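Antistasin (Haementeria officinalis, PDB 1SKZ) potently inhibits the blood coagulation protease factor Xa and also binds heparin. Local coordinates at residues G7-A18 with T23-V31. Residues are numbered along the deposited sequence; the frame is centred on the assembly and turned at random.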
ATOM      1  N   GLY A   7       4.689  16.960 -15.008  1.00 46.59           N
ATOM      2  CA  GLY A   7       4.334  17.001 -13.565  1.00 46.98           C
ATOM      3  C   GLY A   7       2.860  16.900 -13.196  1.00 47.29           C
ATOM      4  O   GLY A   7       2.108  17.863 -13.402  1.00 48.68           O
ATOM      5  N   CYS A   8       2.488  15.816 -12.502  1.00 44.89           N
ATOM      6  CA  CYS A   8       1.156  15.701 -11.907  1.00 42.58           C
ATOM      7  C   CYS A   8       1.096  16.088 -10.435  1.00 44.57           C
ATOM      8  O   CYS A   8       0.009  16.123  -9.857  1.00 42.24           O
ATOM      9  CB  CYS A   8       0.618  14.281 -12.057  1.00 38.55           C
ATOM     10  SG  CYS A   8       1.757  12.966 -11.517  1.00 34.51           S
ATOM     11  N   GLU A   9       2.254  16.358  -9.822  1.00 48.82           N
ATOM     12  CA  GLU A   9       2.291  16.737  -8.403  1.00 53.00           C
ATOM     13  C   GLU A   9       1.439  17.986  -8.157  1.00 53.28           C
ATOM     14  O   GLU A   9       0.731  18.075  -7.152  1.00 52.90           O
ATOM     15  CB  GLU A   9       3.746  16.930  -7.900  1.00 55.80           C
ATOM     16  CG  GLU A   9       4.620  17.974  -8.654  1.00 58.95           C
ATOM     17  CD  GLU A   9       6.072  18.072  -8.112  1.00 59.71           C
ATOM     18  OE1 GLU A   9       6.301  18.754  -7.082  1.00 60.26           O
ATOM     19  OE2 GLU A   9       6.991  17.495  -8.739  1.00 59.37           O
ATOM     20  N   GLU A  10       1.310  18.787  -9.209  1.00 54.90           N
ATOM     21  CA  GLU A  10       0.437  19.956  -9.225  1.00 56.18           C
ATOM     22  C   GLU A  10      -0.817  19.721 -10.093  1.00 54.79           C
ATOM     23  O   GLU A  10      -1.955  19.805  -9.601  1.00 54.64           O
ATOM     24  CB  GLU A  10       1.213  21.162  -9.768  1.00 57.88           C
ATOM     25  CG  GLU A  10       2.728  20.966  -9.815  1.00 60.39           C
ATOM     26  CD  GLU A  10       3.417  21.165  -8.459  1.00 61.32           C
ATOM     27  OE1 GLU A  10       2.713  21.470  -7.465  1.00 61.26           O
ATOM     28  OE2 GLU A  10       4.668  21.046  -8.403  1.00 60.83           O
ATOM     29  N   ALA A  11      -0.596  19.476 -11.388  1.00 51.87           N
ATOM     30  CA  ALA A  11      -1.685  19.335 -12.360  1.00 49.60           C
ATOM     31  C   ALA A  11      -2.806  18.446 -11.844  1.00 48.00           C
ATOM     32  O   ALA A  11      -3.984  18.793 -11.966  1.00 49.27           O
ATOM     33  CB  ALA A  11      -1.153  18.772 -13.701  1.00 48.51           C
ATOM     34  N   GLY A  12      -2.429  17.338 -11.198  1.00 44.98           N
ATOM     35  CA  GLY A  12      -3.373  16.264 -10.942  1.00 39.94           C
ATOM     36  C   GLY A  12      -3.525  15.363 -12.152  1.00 35.87           C
ATOM     37  O   GLY A  12      -2.831  15.513 -13.156  1.00 35.52           O
ATOM     38  N   CYS A  13      -4.439  14.413 -12.060  1.00 34.30           N
ATOM     39  CA  CYS A  13      -4.519  13.363 -13.071  1.00 32.49           C
ATOM     40  C   CYS A  13      -5.920  13.157 -13.636  1.00 31.89           C
ATOM     41  O   CYS A  13      -6.920  13.201 -12.898  1.00 31.20           O
ATOM     42  CB  CYS A  13      -3.992  12.033 -12.510  1.00 29.54           C
ATOM     43  SG  CYS A  13      -2.205  12.081 -12.174  1.00 27.87           S
ATOM     44  N   PRO A  14      -5.983  12.762 -14.916  1.00 30.88           N
ATOM     45  CA  PRO A  14      -7.233  12.328 -15.549  1.00 32.40           C
ATOM     46  C   PRO A  14      -7.872  11.280 -14.677  1.00 33.38           C
ATOM     47  O   PRO A  14      -7.149  10.530 -14.020  1.00 34.19           O
ATOM     48  CB  PRO A  14      -6.775  11.719 -16.870  1.00 32.22           C
ATOM     49  CG  PRO A  14      -5.412  12.340 -17.133  1.00 32.46           C
ATOM     50  CD  PRO A  14      -4.811  12.609 -15.798  1.00 30.26           C
ATOM     51  N   GLU A  15      -9.199  11.168 -14.735  1.00 34.51           N
ATOM     52  CA  GLU A  15      -9.913  10.047 -14.102  1.00 37.46           C
ATOM     53  C   GLU A  15      -9.352   8.673 -14.475  1.00 35.77           C
ATOM     54  O   GLU A  15      -9.097   8.369 -15.652  1.00 34.58           O
ATOM     55  CB  GLU A  15     -11.394  10.056 -14.468  1.00 41.22           C
ATOM     56  CG  GLU A  15     -12.232  10.992 -13.652  1.00 46.91           C
ATOM     57  CD  GLU A  15     -13.380  11.587 -14.466  1.00 50.47           C
ATOM     58  OE1 GLU A  15     -14.170  10.793 -15.046  1.00 53.11           O
ATOM     59  OE2 GLU A  15     -13.474  12.841 -14.537  1.00 51.21           O
ATOM     60  N   GLY A  16      -9.231   7.827 -13.460  1.00 34.72           N
ATOM     61  CA  GLY A  16      -8.745   6.485 -13.671  1.00 31.52           C
ATOM     62  C   GLY A  16      -7.249   6.439 -13.485  1.00 31.46           C
ATOM     63  O   GLY A  16      -6.631   5.388 -13.698  1.00 31.79           O
ATOM     64  N   SER A  17      -6.627   7.583 -13.212  1.00 28.53           N
ATOM     65  CA  SER A  17      -5.201   7.549 -12.917  1.00 28.29           C
ATOM     66  C   SER A  17      -4.828   8.541 -11.839  1.00 25.92           C
ATOM     67  O   SER A  17      -5.606   9.424 -11.506  1.00 26.69           O
ATOM     68  CB  SER A  17      -4.352   7.777 -14.185  1.00 27.78           C
ATOM     69  OG  SER A  17      -4.399   9.120 -14.603  1.00 27.74           O
ATOM     70  N   ALA A  18      -3.726   8.251 -11.162  1.00 24.24           N
ATOM     71  CA  ALA A  18      -3.261   9.084 -10.066  1.00 23.20           C
ATOM     72  C   ALA A  18      -1.773   9.360 -10.210  1.00 22.04           C
ATOM     73  O   ALA A  18      -1.059   8.704 -11.000  1.00 21.10           O
ATOM     74  CB  ALA A  18      -3.561   8.420  -8.718  1.00 21.76           C
ATOM     75  N   THR A  23       7.938   9.591 -10.485  1.00 26.78           N
ATOM     76  CA  THR A  23       8.163   9.933 -11.885  1.00 29.18           C
ATOM     77  C   THR A  23       7.430  11.200 -12.269  1.00 30.73           C
ATOM     78  O   THR A  23       7.737  11.809 -13.284  1.00 31.21           O
ATOM     79  CB  THR A  23       7.731   8.792 -12.840  1.00 28.60           C
ATOM     80  OG1 THR A  23       6.326   8.520 -12.681  1.00 28.89           O
ATOM     81  CG2 THR A  23       8.530   7.537 -12.556  1.00 27.22           C
ATOM     82  N   ASP A  24       6.547  11.637 -11.385  1.00 31.75           N
ATOM     83  CA  ASP A  24       5.635  12.752 -11.608  1.00 33.92           C
ATOM     84  C   ASP A  24       4.764  12.628 -12.858  1.00 34.88           C
ATOM     85  O   ASP A  24       4.210  13.633 -13.358  1.00 34.74           O
ATOM     86  CB  ASP A  24       6.383  14.079 -11.598  1.00 34.84           C
ATOM     87  CG  ASP A  24       5.556  15.186 -11.000  1.00 36.75           C
ATOM     88  OD1 ASP A  24       4.468  14.908 -10.420  1.00 36.48           O
ATOM     89  OD2 ASP A  24       5.970  16.357 -11.142  1.00 38.48           O
ATOM     90  N   ARG A  25       4.486  11.372 -13.208  1.00 33.91           N
ATOM     91  CA  ARG A  25       3.590  11.013 -14.308  1.00 35.00           C
ATOM     92  C   ARG A  25       2.367  10.224 -13.749  1.00 32.68           C
ATOM     93  O   ARG A  25       2.445   9.614 -12.683  1.00 29.39           O
ATOM     94  CB  ARG A  25       4.411  10.203 -15.320  1.00 37.06           C
ATOM     95  CG  ARG A  25       3.734   9.692 -16.584  1.00 41.40           C
ATOM     96  CD  ARG A  25       4.845   9.110 -17.541  1.00 43.84           C
ATOM     97  NE  ARG A  25       4.386   8.115 -18.533  1.00 42.91           N
ATOM     98  CZ  ARG A  25       4.857   6.868 -18.647  1.00 42.98           C
ATOM     99  NH1 ARG A  25       5.596   6.302 -17.687  1.00 43.70           N
ATOM    100  NH2 ARG A  25       4.529   6.156 -19.713  1.00 43.68           N
ATOM    101  N   CYS A  26       1.205  10.420 -14.372  1.00 30.27           N
ATOM    102  CA  CYS A  26      -0.053   9.815 -13.942  1.00 27.95           C
ATOM    103  C   CYS A  26      -0.145   8.367 -14.356  1.00 28.29           C
ATOM    104  O   CYS A  26      -0.938   8.026 -15.239  1.00 27.68           O
ATOM    105  CB  CYS A  26      -1.222  10.555 -14.566  1.00 26.38           C
ATOM    106  SG  CYS A  26      -1.312  12.253 -13.972  1.00 26.82           S
ATOM    107  N   THR A  27       0.686   7.516 -13.762  1.00 27.44           N
ATOM    108  CA  THR A  27       0.730   6.130 -14.170  1.00 25.74           C
ATOM    109  C   THR A  27       0.138   5.238 -13.092  1.00 25.05           C
ATOM    110  O   THR A  27       0.086   4.015 -13.243  1.00 25.99           O
ATOM    111  CB  THR A  27       2.143   5.720 -14.453  1.00 26.44           C
ATOM    112  OG1 THR A  27       2.957   6.111 -13.347  1.00 28.78           O
ATOM    113  CG2 THR A  27       2.666   6.434 -15.720  1.00 29.08           C
ATOM    114  N   CYS A  28      -0.401   5.851 -12.047  1.00 23.25           N
ATOM    115  CA  CYS A  28      -0.877   5.098 -10.894  1.00 21.72           C
ATOM    116  C   CYS A  28      -2.345   4.903 -11.053  1.00 23.56           C
ATOM    117  O   CYS A  28      -2.996   5.727 -11.687  1.00 24.54           O
ATOM    118  CB  CYS A  28      -0.624   5.886  -9.599  1.00 19.72           C
ATOM    119  SG  CYS A  28       1.127   5.980  -9.148  1.00 16.04           S
ATOM    120  N   SER A  29      -2.893   3.914 -10.361  1.00 23.79           N
ATOM    121  CA  SER A  29      -4.322   3.635 -10.452  1.00 27.47           C
ATOM    122  C   SER A  29      -5.150   4.576  -9.588  1.00 29.05           C
ATOM    123  O   SER A  29      -6.355   4.780  -9.831  1.00 30.66           O
ATOM    124  CB  SER A  29      -4.606   2.196 -10.039  1.00 28.03           C
ATOM    125  OG  SER A  29      -3.879   1.321 -10.861  1.00 31.71           O
ATOM    126  N   GLY A  30      -4.526   5.102  -8.540  1.00 27.87           N
ATOM    127  CA  GLY A  30      -5.298   5.833  -7.553  1.00 30.66           C
ATOM    128  C   GLY A  30      -5.818   4.973  -6.400  1.00 31.06           C
ATOM    129  O   GLY A  30      -5.883   3.728  -6.473  1.00 28.70           O
ATOM    130  N   VAL A  31      -6.148   5.663  -5.314  1.00 31.26           N
ATOM    131  CA  VAL A  31      -6.623   5.052  -4.081  1.00 32.72           C
ATOM    132  C   VAL A  31      -8.092   4.629  -4.286  1.00 32.18           C
ATOM    133  O   VAL A  31      -8.894   5.394  -4.814  1.00 31.22           O
ATOM    134  CB  VAL A  31      -6.490   6.083  -2.923  1.00 33.34           C
ATOM    135  CG1 VAL A  31      -7.061   5.536  -1.627  1.00 34.49           C
ATOM    136  CG2 VAL A  31      -5.031   6.474  -2.764  1.00 34.54           C
TER
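Asp24 meets Cys8 and Glu9 of the weakly bonded helical turn at about 8-11 while, farther along, the Cys13-Cys26 disulfide and a single antiparallel bridge join the same two segments, an arrangement characteristic of the small, disulfide-rich fold of antistasin, which has little regular secondary structure. From CB, 4.1 Å from Gly7 CA, the Asp24 side chain runs to a CG that sits close to both Gly7 CA and Cys8 N. Its OD1 then takes the Glu9 N-H through the syn lone pair (Glu9 N to Asp24 OD1 2.7 Å) and a weak, bent bond from Cys8 N. The other oxygen, Asp24 OD2, comes within 2.8 Å of Glu9 OE2; two like charges so close may raise the pKa of one of the carboxylates. The Glu9 and Asp24 side chains cross at about a right angle, their carboxylate planes 61° apart. Asp24 O takes a straighter bond from Cys8 N, so backbone and side chain of one residue grip this turn together. With an alanine here, Glu9 N would probably lose its carboxylate partner and Cys8 N its second, weak one, leaving the turn less firmly held. Cys26 SG, placed beside its own backbone N by a chi1 of -65°, bonds to Cys13 SG and packs against Cys8 CB at 3.4 Å. Cys8-Cys19 and Cys28-Cys48 are further disulfides. Beyond the bridge, where Ala18 and Cys28 exchange both backbone bonds, Ala18 CB presses on side-chain-less Gly30, 3.3 Å from its CA.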